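Local structure of toluene, o-xylene monooxygenase oxygenase subunit (Pseudomonas stutzeri, 2INC) at residues B[69-74]-B[261-266]; B[122-127]-B[197-202]; B[128-133]-B[201-206]; B[211-216]-B[276-281]; B[224-229]-B[295-300]. The protein forms a helical subunit of the oxygenase component of toluene, o-xylene monooxygenase, an enzyme that probably hydroxylates aromatic hydrocarbons with molecular oxygen. One frame throughout, in Å; residues are numbered along the deposited sequence.

How the contacts relate
From the N terminus, contact 1 opens first, in the loop before helix 76-99, and closes 187 residues later on helix 241-268. Nested within the span that contact 1 closes, contacts 2 and 3 lie side by side, both running from helix 121-138 to helix 190-202 or the turn following it and sharing Lys201 and Ala202. Contact 4 and then contact 5 open on helix 208-237; both close on helix 274-299, beyond the closing segment of contact 1, so contacts 1, 4 and 5 all cross one another. Asn216 and Phe212 of contact 4 touch contact 1, Ile215 reaches contacts 2 and 3, and Leu227 of contact 5 meets contact 2. Helix 208-237 thereby links all five.

Contact 1. Residues B[69-74]-B[261-266]; sequences RDPDQL and SSALVK
The Pro71 ring overlaps the methyl of Ala263 with its CD-CG edge, CD lying 3.7 Å from Ala263 CB and Pro71 CG only slightly farther, at 4.0 Å from the same Ala263 CB. Both CB atoms point into the gap between loop and helix; the side-chain touch is apolar, and Arg69 O approaches the same methyl more distantly. The contact is small and lies at the surface, the ring being exposed, but Trp260, just before the helical segment, also packs against Pro71. The loop that carries the proline is braced from within. Asp70 has its carboxylate carbon CG anti to the backbone N (chi1 179°), which folds the group back over the chain that follows. There Asp70 OD2 receives Asp72 N at 2.9 Å and Asp70 OD1 receives Leu74 N at 3.1 Å, both donors standing well above the carboxylate plane. Each oxygen thus grips a different backbone N-H, which fixes the rotation of the group. A salt bridge from Asp72 to Arg259 adds a second tie to helix 241-268. With Gln73 N bonded to Asp70 O at 2.9 Å, the loop combines an Asx turn with a type I beta turn, Pro71 occupying the second position of both.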
# COMPACT_ATOMS: atom_id res chain seq x y z
N ARG B 69 -8.83 -20.87 -19.58
CA ARG B 69 -8.16 -20.37 -18.39
C ARG B 69 -6.65 -20.40 -18.63
O ARG B 69 -6.10 -21.45 -18.97
CB ARG B 69 -8.53 -21.23 -17.15
CG ARG B 69 -10.04 -21.30 -16.85
CD ARG B 69 -10.50 -19.96 -16.26
NE ARG B 69 -11.95 -19.91 -15.93
CZ ARG B 69 -12.91 -19.50 -16.76
NH1 ARG B 69 -14.17 -19.48 -16.36
NH2 ARG B 69 -12.65 -19.10 -18.00
N ASP B 70 -5.98 -19.25 -18.46
CA ASP B 70 -4.50 -19.15 -18.43
C ASP B 70 -3.96 -20.04 -17.32
O ASP B 70 -4.31 -19.83 -16.16
CB ASP B 70 -4.09 -17.71 -18.11
CG ASP B 70 -2.57 -17.52 -18.02
OD1 ASP B 70 -2.11 -16.37 -17.72
OD2 ASP B 70 -1.82 -18.49 -18.30
N PRO B 71 -3.08 -21.02 -17.67
CA PRO B 71 -2.49 -21.89 -16.63
C PRO B 71 -1.62 -21.14 -15.60
O PRO B 71 -1.53 -21.59 -14.44
CB PRO B 71 -1.66 -22.92 -17.46
CG PRO B 71 -1.37 -22.24 -18.74
CD PRO B 71 -2.62 -21.40 -19.02
N ASP B 72 -1.03 -19.99 -15.98
CA ASP B 72 -0.32 -19.16 -15.03
C ASP B 72 -1.26 -18.20 -14.26
O ASP B 72 -0.86 -17.59 -13.30
CB ASP B 72 0.79 -18.34 -15.75
CG ASP B 72 1.98 -19.20 -16.19
OD1 ASP B 72 1.83 -20.03 -17.12
OD2 ASP B 72 3.08 -19.04 -15.62
N GLN B 73 -2.51 -18.05 -14.70
CA GLN B 73 -3.52 -17.23 -14.01
C GLN B 73 -3.11 -15.77 -13.84
O GLN B 73 -3.45 -15.13 -12.86
CB GLN B 73 -3.89 -17.83 -12.64
CG GLN B 73 -4.50 -19.21 -12.82
CD GLN B 73 -5.08 -19.83 -11.56
OE1 GLN B 73 -5.01 -21.06 -11.40
NE2 GLN B 73 -5.64 -19.03 -10.66
N LEU B 74 -2.42 -15.23 -14.82
CA LEU B 74 -1.88 -13.89 -14.66
C LEU B 74 -3.01 -12.90 -14.67
O LEU B 74 -3.96 -13.02 -15.45
CB LEU B 74 -0.96 -13.54 -15.84
CG LEU B 74 0.45 -14.07 -15.78
CD1 LEU B 74 1.14 -13.56 -17.11
CD2 LEU B 74 1.12 -13.45 -14.57
N SER B 261 -0.17 -21.15 -24.72
CA SER B 261 -0.43 -21.59 -26.10
C SER B 261 -0.79 -23.09 -26.07
O SER B 261 -1.72 -23.52 -26.74
CB SER B 261 0.77 -21.34 -27.00
OG SER B 261 1.02 -19.95 -27.14
N SER B 262 -0.07 -23.84 -25.23
CA SER B 262 -0.34 -25.25 -25.08
C SER B 262 -1.72 -25.48 -24.44
O SER B 262 -2.47 -26.34 -24.88
CB SER B 262 0.80 -25.93 -24.31
OG SER B 262 0.48 -27.30 -24.17
N ALA B 263 -2.11 -24.66 -23.45
CA ALA B 263 -3.42 -24.82 -22.82
C ALA B 263 -4.52 -24.57 -23.81
O ALA B 263 -5.53 -25.28 -23.81
CB ALA B 263 -3.56 -23.95 -21.58
N LEU B 264 -4.33 -23.58 -24.68
CA LEU B 264 -5.34 -23.27 -25.68
C LEU B 264 -5.49 -24.37 -26.74
O LEU B 264 -6.60 -24.74 -27.10
CB LEU B 264 -5.04 -21.93 -26.35
CG LEU B 264 -6.13 -21.35 -27.29
CD1 LEU B 264 -7.48 -21.18 -26.61
CD2 LEU B 264 -5.67 -20.05 -27.85
N VAL B 265 -4.38 -24.89 -27.23
CA VAL B 265 -4.44 -25.98 -28.21
C VAL B 265 -5.16 -27.15 -27.52
O VAL B 265 -6.06 -27.78 -28.12
CB VAL B 265 -3.05 -26.39 -28.68
CG1 VAL B 265 -3.09 -27.83 -29.31
CG2 VAL B 265 -2.51 -25.36 -29.66
N LYS B 266 -4.81 -27.40 -26.25
CA LYS B 266 -5.47 -28.45 -25.50
C LYS B 266 -6.98 -28.29 -25.55
O LYS B 266 -7.75 -29.25 -25.84
CB LYS B 266 -5.00 -28.47 -24.05
CG LYS B 266 -5.57 -29.64 -23.26
CD LYS B 266 -4.95 -29.74 -21.92
CE LYS B 266 -5.66 -30.79 -21.11
NZ LYS B 266 -5.36 -30.65 -19.64

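Contact 2. Residues B[122-127]-B[197-202]; sequences RYLFHA and ELIEKA
Ala127 and Ile199 make the tight half of this contact: the methyl CB of Ala127 presses on Ile199 CG1 at 3.4 Å, closer than carbons usually pack. Ile199 carries CG1 anti to its backbone N (chi1 -162°), and both of its branches straddle the alanine methyl, with Ile199 CG2 at 4.0 Å from Ala127 CB. The small alanine accommodates the forked side chain, and the two CA atoms stand 6.9 Å apart. One turn earlier the fit is looser. Leu124 leans in from the flank of its helix, and its CD1 stays 4.3 Å from Ile199 CB. On the far side of helix 190-202, where residues are partly exposed, packing gives way to charge: Lys201 NZ forms a salt bridge with Glu197 OE2 at 2.8 Å, using the oxygen's anti lone pair, and Lys291 makes another with the second oxygen of the same carboxylate. His126 and Glu200 are both hydrogen-bonded to a chain of another protein, so the two helices share that interface. Within the subunit, Trp186 of helix 182-188 packs on both Leu124 and Ile199, while helix 208-237 also packs here, through Val223 and Leu227 on Leu124 and Ile215 on Ile199.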
# COMPACT_ATOMS: atom_id res chain seq x y z
N ARG B 122 15.89 -5.88 -32.64
CA ARG B 122 14.88 -4.92 -32.21
C ARG B 122 13.69 -4.93 -33.20
O ARG B 122 12.53 -4.76 -32.79
CB ARG B 122 15.47 -3.52 -31.97
CG ARG B 122 15.69 -2.65 -33.23
CD ARG B 122 15.96 -1.22 -32.79
NE ARG B 122 16.25 -0.37 -33.96
CZ ARG B 122 17.47 -0.12 -34.38
NH1 ARG B 122 18.50 -0.60 -33.67
NH2 ARG B 122 17.67 0.65 -35.44
N TYR B 123 13.97 -5.14 -34.48
CA TYR B 123 12.90 -5.23 -35.49
C TYR B 123 12.09 -6.51 -35.28
O TYR B 123 10.85 -6.51 -35.23
CB TYR B 123 13.47 -5.09 -36.93
CG TYR B 123 14.02 -3.69 -37.11
CD1 TYR B 123 13.17 -2.64 -37.42
CD2 TYR B 123 15.38 -3.41 -36.93
CE1 TYR B 123 13.63 -1.36 -37.53
CE2 TYR B 123 15.85 -2.05 -37.03
CZ TYR B 123 14.97 -1.07 -37.33
OH TYR B 123 15.34 0.28 -37.43
N LEU B 124 12.75 -7.62 -35.13
CA LEU B 124 12.03 -8.85 -35.03
C LEU B 124 11.15 -8.86 -33.75
O LEU B 124 10.01 -9.27 -33.81
CB LEU B 124 12.99 -10.02 -35.05
CG LEU B 124 12.32 -11.38 -34.92
CD1 LEU B 124 11.10 -11.58 -35.90
CD2 LEU B 124 13.38 -12.43 -35.27
N PHE B 125 11.67 -8.38 -32.63
CA PHE B 125 10.90 -8.40 -31.37
C PHE B 125 9.73 -7.43 -31.44
O PHE B 125 8.66 -7.75 -30.93
CB PHE B 125 11.79 -8.08 -30.12
CG PHE B 125 12.85 -9.11 -29.82
CD1 PHE B 125 14.00 -8.75 -29.08
CD2 PHE B 125 12.73 -10.43 -30.23
CE1 PHE B 125 15.00 -9.65 -28.77
CE2 PHE B 125 13.73 -11.36 -29.95
CZ PHE B 125 14.87 -10.98 -29.21
N HIS B 126 9.92 -6.27 -32.09
CA HIS B 126 8.79 -5.38 -32.29
C HIS B 126 7.73 -5.99 -33.22
O HIS B 126 6.55 -5.87 -32.95
CB HIS B 126 9.21 -4.01 -32.81
CG HIS B 126 8.06 -3.04 -32.85
ND1 HIS B 126 7.44 -2.58 -31.70
CD2 HIS B 126 7.36 -2.52 -33.88
CE1 HIS B 126 6.44 -1.78 -32.04
NE2 HIS B 126 6.38 -1.72 -33.36
N ALA B 127 8.16 -6.73 -34.25
CA ALA B 127 7.21 -7.43 -35.13
C ALA B 127 6.44 -8.48 -34.33
O ALA B 127 5.26 -8.66 -34.55
CB ALA B 127 7.96 -8.09 -36.30
N GLU B 197 10.71 -12.53 -43.97
CA GLU B 197 9.62 -13.05 -44.80
C GLU B 197 8.59 -13.72 -43.94
O GLU B 197 7.40 -13.46 -44.10
CB GLU B 197 10.16 -14.06 -45.85
CG GLU B 197 9.05 -14.66 -46.74
CD GLU B 197 9.56 -15.46 -47.92
OE1 GLU B 197 10.79 -15.74 -48.04
OE2 GLU B 197 8.72 -15.85 -48.74
N LEU B 198 9.02 -14.62 -43.05
CA LEU B 198 8.11 -15.30 -42.14
C LEU B 198 7.22 -14.31 -41.34
O LEU B 198 5.99 -14.38 -41.39
CB LEU B 198 8.93 -16.11 -41.17
CG LEU B 198 8.10 -16.79 -40.06
CD1 LEU B 198 6.93 -17.70 -40.55
CD2 LEU B 198 9.03 -17.54 -39.12
N ILE B 199 7.84 -13.38 -40.62
CA ILE B 199 7.06 -12.46 -39.80
C ILE B 199 6.24 -11.47 -40.68
O ILE B 199 5.11 -11.17 -40.33
CB ILE B 199 7.92 -11.73 -38.74
CG1 ILE B 199 7.03 -11.13 -37.63
CG2 ILE B 199 8.64 -10.57 -39.36
CD1 ILE B 199 6.05 -12.14 -36.87
N GLU B 200 6.76 -10.93 -41.81
CA GLU B 200 5.88 -10.07 -42.61
C GLU B 200 4.62 -10.77 -43.10
O GLU B 200 3.53 -10.17 -43.08
CB GLU B 200 6.59 -9.47 -43.81
CG GLU B 200 7.62 -8.43 -43.37
CD GLU B 200 8.37 -7.79 -44.55
OE1 GLU B 200 8.07 -8.09 -45.74
OE2 GLU B 200 9.28 -6.98 -44.27
N LYS B 201 4.76 -12.02 -43.57
CA LYS B 201 3.58 -12.79 -44.00
C LYS B 201 2.65 -13.15 -42.85
O LYS B 201 1.41 -13.01 -42.98
CB LYS B 201 3.99 -14.07 -44.74
CG LYS B 201 4.62 -13.71 -46.12
CD LYS B 201 4.98 -14.99 -46.89
CE LYS B 201 5.33 -14.55 -48.32
NZ LYS B 201 5.93 -15.65 -49.21
N ALA B 202 3.24 -13.61 -41.74
CA ALA B 202 2.46 -13.95 -40.53
C ALA B 202 1.67 -12.72 -40.04
O ALA B 202 0.54 -12.85 -39.62
CB ALA B 202 3.33 -14.53 -39.42

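Contact 3. Residues B[128-133]-B[201-206]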
# COMPACT_ATOMS: atom_id res chain seq x y z
N LEU B 128 7.07 -9.11 -33.35
CA LEU B 128 6.34 -10.05 -32.49
C LEU B 128 5.34 -9.32 -31.60
O LEU B 128 4.23 -9.85 -31.31
CB LEU B 128 7.31 -10.86 -31.63
CG LEU B 128 8.21 -11.88 -32.34
CD1 LEU B 128 9.09 -12.53 -31.26
CD2 LEU B 128 7.37 -12.91 -33.06
N GLN B 129 5.74 -8.16 -31.07
CA GLN B 129 4.88 -7.28 -30.28
C GLN B 129 3.64 -6.96 -31.08
O GLN B 129 2.55 -7.03 -30.59
CB GLN B 129 5.67 -6.00 -29.99
CG GLN B 129 4.93 -4.95 -29.12
CD GLN B 129 5.80 -3.77 -28.89
OE1 GLN B 129 7.02 -3.87 -29.06
NE2 GLN B 129 5.19 -2.61 -28.54
N MET B 130 3.81 -6.57 -32.33
CA MET B 130 2.68 -6.33 -33.21
C MET B 130 1.83 -7.57 -33.46
O MET B 130 0.58 -7.50 -33.47
CB MET B 130 3.20 -5.82 -34.55
CG MET B 130 3.81 -4.44 -34.43
SD MET B 130 4.67 -4.08 -36.00
CE MET B 130 3.30 -3.88 -37.16
N GLY B 131 2.49 -8.70 -33.68
CA GLY B 131 1.81 -10.00 -33.86
C GLY B 131 0.92 -10.37 -32.72
O GLY B 131 -0.27 -10.66 -32.91
N SER B 132 1.47 -10.33 -31.52
CA SER B 132 0.67 -10.70 -30.36
C SER B 132 -0.40 -9.68 -29.97
O SER B 132 -1.46 -10.06 -29.41
CB SER B 132 1.58 -11.05 -29.14
OG SER B 132 2.33 -9.89 -28.78
N VAL B 133 -0.21 -8.40 -30.33
CA VAL B 133 -1.22 -7.41 -29.98
C VAL B 133 -2.35 -7.48 -31.02
O VAL B 133 -3.48 -7.05 -30.76
CB VAL B 133 -0.61 -5.96 -29.85
CG1 VAL B 133 -0.53 -5.32 -31.15
CG2 VAL B 133 -1.37 -5.12 -28.78
N LYS B 201 4.76 -12.02 -43.57
CA LYS B 201 3.58 -12.79 -44.00
C LYS B 201 2.65 -13.15 -42.85
O LYS B 201 1.41 -13.01 -42.98
CB LYS B 201 3.99 -14.07 -44.74
CG LYS B 201 4.62 -13.71 -46.12
CD LYS B 201 4.98 -14.99 -46.89
CE LYS B 201 5.33 -14.55 -48.32
NZ LYS B 201 5.93 -15.65 -49.21
N ALA B 202 3.24 -13.61 -41.74
CA ALA B 202 2.46 -13.95 -40.53
C ALA B 202 1.67 -12.72 -40.04
O ALA B 202 0.54 -12.85 -39.62
CB ALA B 202 3.33 -14.53 -39.42
N LEU B 203 2.21 -11.51 -40.17
CA LEU B 203 1.52 -10.32 -39.72
C LEU B 203 0.25 -9.97 -40.49
O LEU B 203 -0.51 -9.07 -40.05
CB LEU B 203 2.48 -9.11 -39.67
CG LEU B 203 3.49 -9.18 -38.49
CD1 LEU B 203 4.41 -7.95 -38.62
CD2 LEU B 203 2.74 -9.12 -37.23
N ILE B 204 0.05 -10.60 -41.64
CA ILE B 204 -1.19 -10.39 -42.40
C ILE B 204 -2.13 -11.59 -42.39
O ILE B 204 -3.11 -11.66 -43.17
CB ILE B 204 -0.92 -9.81 -43.81
CG1 ILE B 204 -0.17 -10.80 -44.69
CG2 ILE B 204 -0.14 -8.47 -43.66
CD1 ILE B 204 -0.09 -10.36 -46.13
N ALA B 205 -1.89 -12.52 -41.47
CA ALA B 205 -2.81 -13.65 -41.28
C ALA B 205 -3.92 -13.21 -40.28
O ALA B 205 -3.68 -13.26 -39.06
CB ALA B 205 -2.03 -14.80 -40.67
N TRP B 206 -5.09 -12.77 -40.76
CA TRP B 206 -6.02 -12.03 -39.90
C TRP B 206 -6.99 -12.90 -39.10
O TRP B 206 -7.56 -12.46 -38.10
CB TRP B 206 -6.82 -10.98 -40.69
CG TRP B 206 -6.04 -10.10 -41.56
CD1 TRP B 206 -6.19 -9.96 -42.92
CD2 TRP B 206 -5.05 -9.13 -41.16
NE1 TRP B 206 -5.34 -8.98 -43.39
CE2 TRP B 206 -4.63 -8.46 -42.33
CE3 TRP B 206 -4.50 -8.76 -39.92
CZ2 TRP B 206 -3.67 -7.46 -42.31
CZ3 TRP B 206 -3.55 -7.78 -39.88
CH2 TRP B 206 -3.14 -7.12 -41.09
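A type I beta turn from Ala202 to Ala205, leading out of helix 190-202, sets Leu203 against Gly131 on helix 121-138. Leu203 does this with a single branch: its CD2 rests on the helix backbone, 3.6 Å from Gly131 N and equally close to Gly131 CA. With CG anti to the carbonyl carbon (chi1 -73°), the side chain leaves the turn on the side of helix 121-138 and brings CD2 onto it. Met130 borders the same methyl more loosely, its CB 4.3 Å from Leu203 CD2. The backbones are close here, the CA atoms of Gly131 and Leu203 being 5.9 Å apart. The bond from Ala205 N to Ala202 O, 3.1 Å long, closes the turn that holds the leucine there. A basic side chain of another protein's chain bonds Leu203 O, placing the turn at a subunit boundary. Farther along, Trp206 packs edge-to-face on Tyr134 of helix 121-138, and Ala202 and Gly131 both meet Ile215 of helix 208-237.

Contact 4. Residues B[211-216]-B[276-281]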
# COMPACT_ATOMS: atom_id res chain seq x y z
N ALA B 211 -3.70 -16.62 -36.84
CA ALA B 211 -2.75 -15.67 -36.22
C ALA B 211 -2.08 -16.28 -35.04
O ALA B 211 -0.86 -16.21 -34.90
CB ALA B 211 -3.47 -14.34 -35.81
N PHE B 212 -2.87 -16.90 -34.18
CA PHE B 212 -2.34 -17.67 -33.09
C PHE B 212 -1.34 -18.75 -33.53
O PHE B 212 -0.28 -18.91 -32.92
CB PHE B 212 -3.49 -18.25 -32.29
CG PHE B 212 -3.07 -19.27 -31.25
CD1 PHE B 212 -2.42 -18.87 -30.08
CD2 PHE B 212 -3.35 -20.60 -31.44
CE1 PHE B 212 -2.01 -19.79 -29.12
CE2 PHE B 212 -2.95 -21.56 -30.48
CZ PHE B 212 -2.29 -21.13 -29.32
N THR B 213 -1.71 -19.54 -34.54
CA THR B 213 -0.81 -20.60 -35.01
C THR B 213 0.44 -19.99 -35.62
O THR B 213 1.57 -20.33 -35.24
CB THR B 213 -1.55 -21.50 -36.02
OG1 THR B 213 -2.73 -22.01 -35.38
CG2 THR B 213 -0.65 -22.64 -36.49
N ALA B 214 0.28 -19.04 -36.53
CA ALA B 214 1.43 -18.51 -37.18
C ALA B 214 2.38 -17.83 -36.21
O ALA B 214 3.60 -18.05 -36.29
CB ALA B 214 1.03 -17.58 -38.37
N ILE B 215 1.85 -17.05 -35.26
CA ILE B 215 2.73 -16.28 -34.35
C ILE B 215 3.20 -17.14 -33.18
O ILE B 215 4.38 -17.20 -32.88
CB ILE B 215 2.00 -15.05 -33.77
CG1 ILE B 215 1.57 -14.10 -34.88
CG2 ILE B 215 2.89 -14.35 -32.75
CD1 ILE B 215 2.75 -13.57 -35.65
N ASN B 216 2.27 -17.80 -32.52
CA ASN B 216 2.63 -18.42 -31.25
C ASN B 216 3.10 -19.83 -31.45
O ASN B 216 3.91 -20.36 -30.64
CB ASN B 216 1.45 -18.44 -30.26
CG ASN B 216 1.46 -17.20 -29.33
OD1 ASN B 216 1.90 -16.14 -29.72
ND2 ASN B 216 0.96 -17.36 -28.11
N GLU B 276 -6.96 -31.15 -37.01
CA GLU B 276 -6.67 -31.10 -38.43
C GLU B 276 -6.58 -29.64 -38.90
O GLU B 276 -5.78 -29.31 -39.78
CB GLU B 276 -7.73 -31.88 -39.25
CG GLU B 276 -7.90 -33.41 -38.88
CD GLU B 276 -8.45 -33.70 -37.44
OE1 GLU B 276 -9.48 -33.11 -37.01
OE2 GLU B 276 -7.85 -34.56 -36.74
N VAL B 277 -7.40 -28.77 -38.31
CA VAL B 277 -7.40 -27.36 -38.70
C VAL B 277 -6.03 -26.77 -38.28
O VAL B 277 -5.38 -26.08 -39.06
CB VAL B 277 -8.58 -26.58 -38.04
CG1 VAL B 277 -8.25 -25.07 -38.01
CG2 VAL B 277 -9.87 -26.77 -38.82
N LEU B 278 -5.58 -27.12 -37.07
CA LEU B 278 -4.31 -26.62 -36.54
C LEU B 278 -3.12 -27.23 -37.29
O LEU B 278 -2.16 -26.52 -37.62
CB LEU B 278 -4.20 -26.89 -35.05
CG LEU B 278 -5.11 -26.03 -34.17
CD1 LEU B 278 -5.19 -26.64 -32.82
CD2 LEU B 278 -4.66 -24.55 -34.03
N GLN B 279 -3.20 -28.53 -37.62
CA GLN B 279 -2.10 -29.17 -38.36
C GLN B 279 -1.96 -28.65 -39.76
O GLN B 279 -0.84 -28.58 -40.27
CB GLN B 279 -2.27 -30.67 -38.36
CG GLN B 279 -2.07 -31.22 -37.02
CD GLN B 279 -2.33 -32.71 -36.99
OE1 GLN B 279 -3.26 -33.21 -37.62
NE2 GLN B 279 -1.53 -33.42 -36.23
N LYS B 280 -3.06 -28.25 -40.37
CA LYS B 280 -3.01 -27.68 -41.71
C LYS B 280 -2.37 -26.31 -41.70
O LYS B 280 -1.66 -25.92 -42.65
CB LYS B 280 -4.40 -27.56 -42.29
CG LYS B 280 -4.43 -27.14 -43.77
CD LYS B 280 -5.88 -26.88 -44.39
CE LYS B 280 -6.97 -27.88 -43.92
NZ LYS B 280 -6.44 -29.26 -43.59
N TRP B 281 -2.66 -25.53 -40.67
CA TRP B 281 -2.02 -24.19 -40.57
C TRP B 281 -0.53 -24.32 -40.25
O TRP B 281 0.30 -23.63 -40.85
CB TRP B 281 -2.72 -23.34 -39.50
CG TRP B 281 -4.00 -22.71 -39.94
CD1 TRP B 281 -4.34 -22.30 -41.20
CD2 TRP B 281 -5.08 -22.34 -39.08
NE1 TRP B 281 -5.60 -21.73 -41.19
CE2 TRP B 281 -6.06 -21.72 -39.90
CE3 TRP B 281 -5.31 -22.46 -37.71
CZ2 TRP B 281 -7.27 -21.24 -39.38
CZ3 TRP B 281 -6.53 -21.98 -37.19
CH2 TRP B 281 -7.48 -21.39 -38.04
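The indole of Trp281 is met obliquely by Thr213, whose OG1 lies 3.5 Å from Trp281 CE3. One face of that ring has Val277 O, from the preceding turn of its own helix, 3.5 Å above the plane and offset toward the rim. Ser58 and Pro59 of a loop, together with Asp207 and Glu210, also pack on the tryptophan. The other ring, Phe212, stays just short of helix 274-299 and packs instead on Ser261, Leu264 and Val265 of helix 241-268. Thr213 is the wedge between the helices. Its CG2 is anti to the backbone N and touches Trp281 CB at 3.7 Å, whereas OG1 sits beside the N (chi1 -57°), turned toward Leu278, whose methyl CD2 is 3.5 Å from Thr213 OG1. The threonine and tryptophan side chains cross at about a right angle. Replacing Thr213 with a glycine would probably open a gap under Trp281 and Leu278 and leave Gly209 O without its hydroxyl partner. The hydroxyl bonds that carbonyl one turn back in its own helix, so this buried oxygen is satisfied without a polar partner on helix 274-299. Between these two segments no hydrogen bond forms, and the contact probably rests on van der Waals packing, carbon against carbon and against the hydroxyl oxygen.

Contact 5. Residues B[224-229]-B[295-300]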
# COMPACT_ATOMS: atom_id res chain seq x y z
N GLU B 224 12.60 -17.98 -30.85
CA GLU B 224 13.15 -18.17 -29.51
C GLU B 224 14.33 -19.12 -29.58
O GLU B 224 15.31 -18.91 -28.90
CB GLU B 224 12.08 -18.68 -28.56
CG GLU B 224 10.99 -17.59 -28.32
CD GLU B 224 9.61 -18.16 -27.99
OE1 GLU B 224 9.47 -19.42 -27.78
OE2 GLU B 224 8.66 -17.34 -27.94
N GLU B 225 14.22 -20.16 -30.41
CA GLU B 225 15.33 -21.13 -30.53
C GLU B 225 16.55 -20.54 -31.24
O GLU B 225 17.67 -20.70 -30.78
CB GLU B 225 14.86 -22.48 -31.09
CG GLU B 225 13.88 -23.26 -30.15
CD GLU B 225 14.31 -23.38 -28.66
OE1 GLU B 225 15.47 -23.78 -28.38
OE2 GLU B 225 13.48 -23.11 -27.75
N ALA B 226 16.33 -19.78 -32.30
CA ALA B 226 17.45 -19.13 -32.96
C ALA B 226 18.11 -18.03 -32.12
O ALA B 226 19.33 -18.04 -31.87
CB ALA B 226 17.01 -18.59 -34.36
N LEU B 227 17.29 -17.09 -31.67
CA LEU B 227 17.80 -15.86 -31.09
C LEU B 227 18.03 -15.96 -29.61
O LEU B 227 18.86 -15.26 -29.08
CB LEU B 227 16.86 -14.70 -31.38
CG LEU B 227 17.09 -13.99 -32.70
CD1 LEU B 227 16.71 -14.85 -33.93
CD2 LEU B 227 16.30 -12.73 -32.70
N LEU B 228 17.30 -16.80 -28.89
CA LEU B 228 17.57 -16.82 -27.46
C LEU B 228 18.45 -18.03 -27.19
O LEU B 228 19.55 -17.89 -26.66
CB LEU B 228 16.27 -16.85 -26.63
CG LEU B 228 15.26 -15.74 -26.89
CD1 LEU B 228 14.05 -15.88 -25.94
CD2 LEU B 228 15.90 -14.36 -26.77
N GLN B 229 17.98 -19.20 -27.59
CA GLN B 229 18.71 -20.41 -27.32
C GLN B 229 20.09 -20.46 -28.00
O GLN B 229 21.10 -20.57 -27.31
CB GLN B 229 17.88 -21.63 -27.63
CG GLN B 229 18.44 -22.91 -27.05
CD GLN B 229 18.47 -22.91 -25.55
OE1 GLN B 229 17.56 -22.39 -24.91
NE2 GLN B 229 19.49 -23.50 -24.99
N ALA B 295 18.44 -19.80 -42.55
CA ALA B 295 19.20 -18.65 -43.03
C ALA B 295 19.99 -18.00 -41.90
O ALA B 295 21.13 -17.56 -42.10
CB ALA B 295 18.33 -17.64 -43.64
N TYR B 296 19.38 -17.94 -40.72
CA TYR B 296 19.99 -17.27 -39.59
C TYR B 296 21.10 -18.13 -39.00
O TYR B 296 22.22 -17.71 -38.89
CB TYR B 296 18.91 -16.92 -38.55
CG TYR B 296 19.40 -16.18 -37.32
CD1 TYR B 296 19.44 -14.79 -37.30
CD2 TYR B 296 19.75 -16.86 -36.16
CE1 TYR B 296 19.89 -14.09 -36.19
CE2 TYR B 296 20.22 -16.17 -35.02
CZ TYR B 296 20.28 -14.78 -35.04
OH TYR B 296 20.69 -14.04 -33.95
N CYS B 297 20.78 -19.37 -38.65
CA CYS B 297 21.71 -20.20 -37.95
C CYS B 297 22.85 -20.69 -38.83
O CYS B 297 23.94 -20.90 -38.33
CB CYS B 297 20.97 -21.38 -37.34
SG CYS B 297 19.87 -20.88 -35.97
N SER B 298 22.64 -20.82 -40.13
CA SER B 298 23.71 -21.27 -40.99
C SER B 298 24.82 -20.23 -41.00
O SER B 298 25.98 -20.55 -41.24
CB SER B 298 23.23 -21.56 -42.41
OG SER B 298 23.00 -20.31 -43.06
N ALA B 299 24.46 -18.99 -40.74
CA ALA B 299 25.43 -17.89 -40.80
C ALA B 299 26.20 -17.74 -39.51
O ALA B 299 27.23 -17.07 -39.49
CB ALA B 299 24.74 -16.60 -41.17
N LEU B 300 25.72 -18.35 -38.43
CA LEU B 300 26.43 -18.36 -37.14
C LEU B 300 27.61 -19.34 -37.23
O LEU B 300 27.61 -20.21 -38.10
CB LEU B 300 25.50 -18.85 -36.04
CG LEU B 300 24.30 -18.02 -35.57
CD1 LEU B 300 23.60 -18.78 -34.48
CD2 LEU B 300 24.77 -16.71 -35.06
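Leu227 and Tyr296 cross at about a right angle, the leucine methyl CD1 set over one face of the phenol ring. This is a CH-pi contact: Leu227 CD1 lies 3.9 Å from the Tyr296 ring centroid, 17° off the ring normal and shifted toward CZ, and Leu227 CG continues over the hydroxyl end. Tyr296 CG is anti to the backbone N (chi1 -178°), which swings the ring out between the helices. Ala226 comes to it obliquely, its CB 3.7 Å from Tyr296 CD2, and the same methyl lies 4.0 Å from Cys297 SG. Trp192 and Phe117 meet the ring edge-to-face, and Phe117 O takes the hydroxyl's hydrogen bond. With an alanine in place of Tyr296, the Leu227 methyl would probably lose the ring it rests on and Phe117 O its donor. The segment axes, 37° from parallel, approach to 10.3 Å, a spacing the ring helps to fill. Across the contact itself cohesion is apolar, while the tyrosine hydroxyl is satisfied by Phe117 O, outside the two segments.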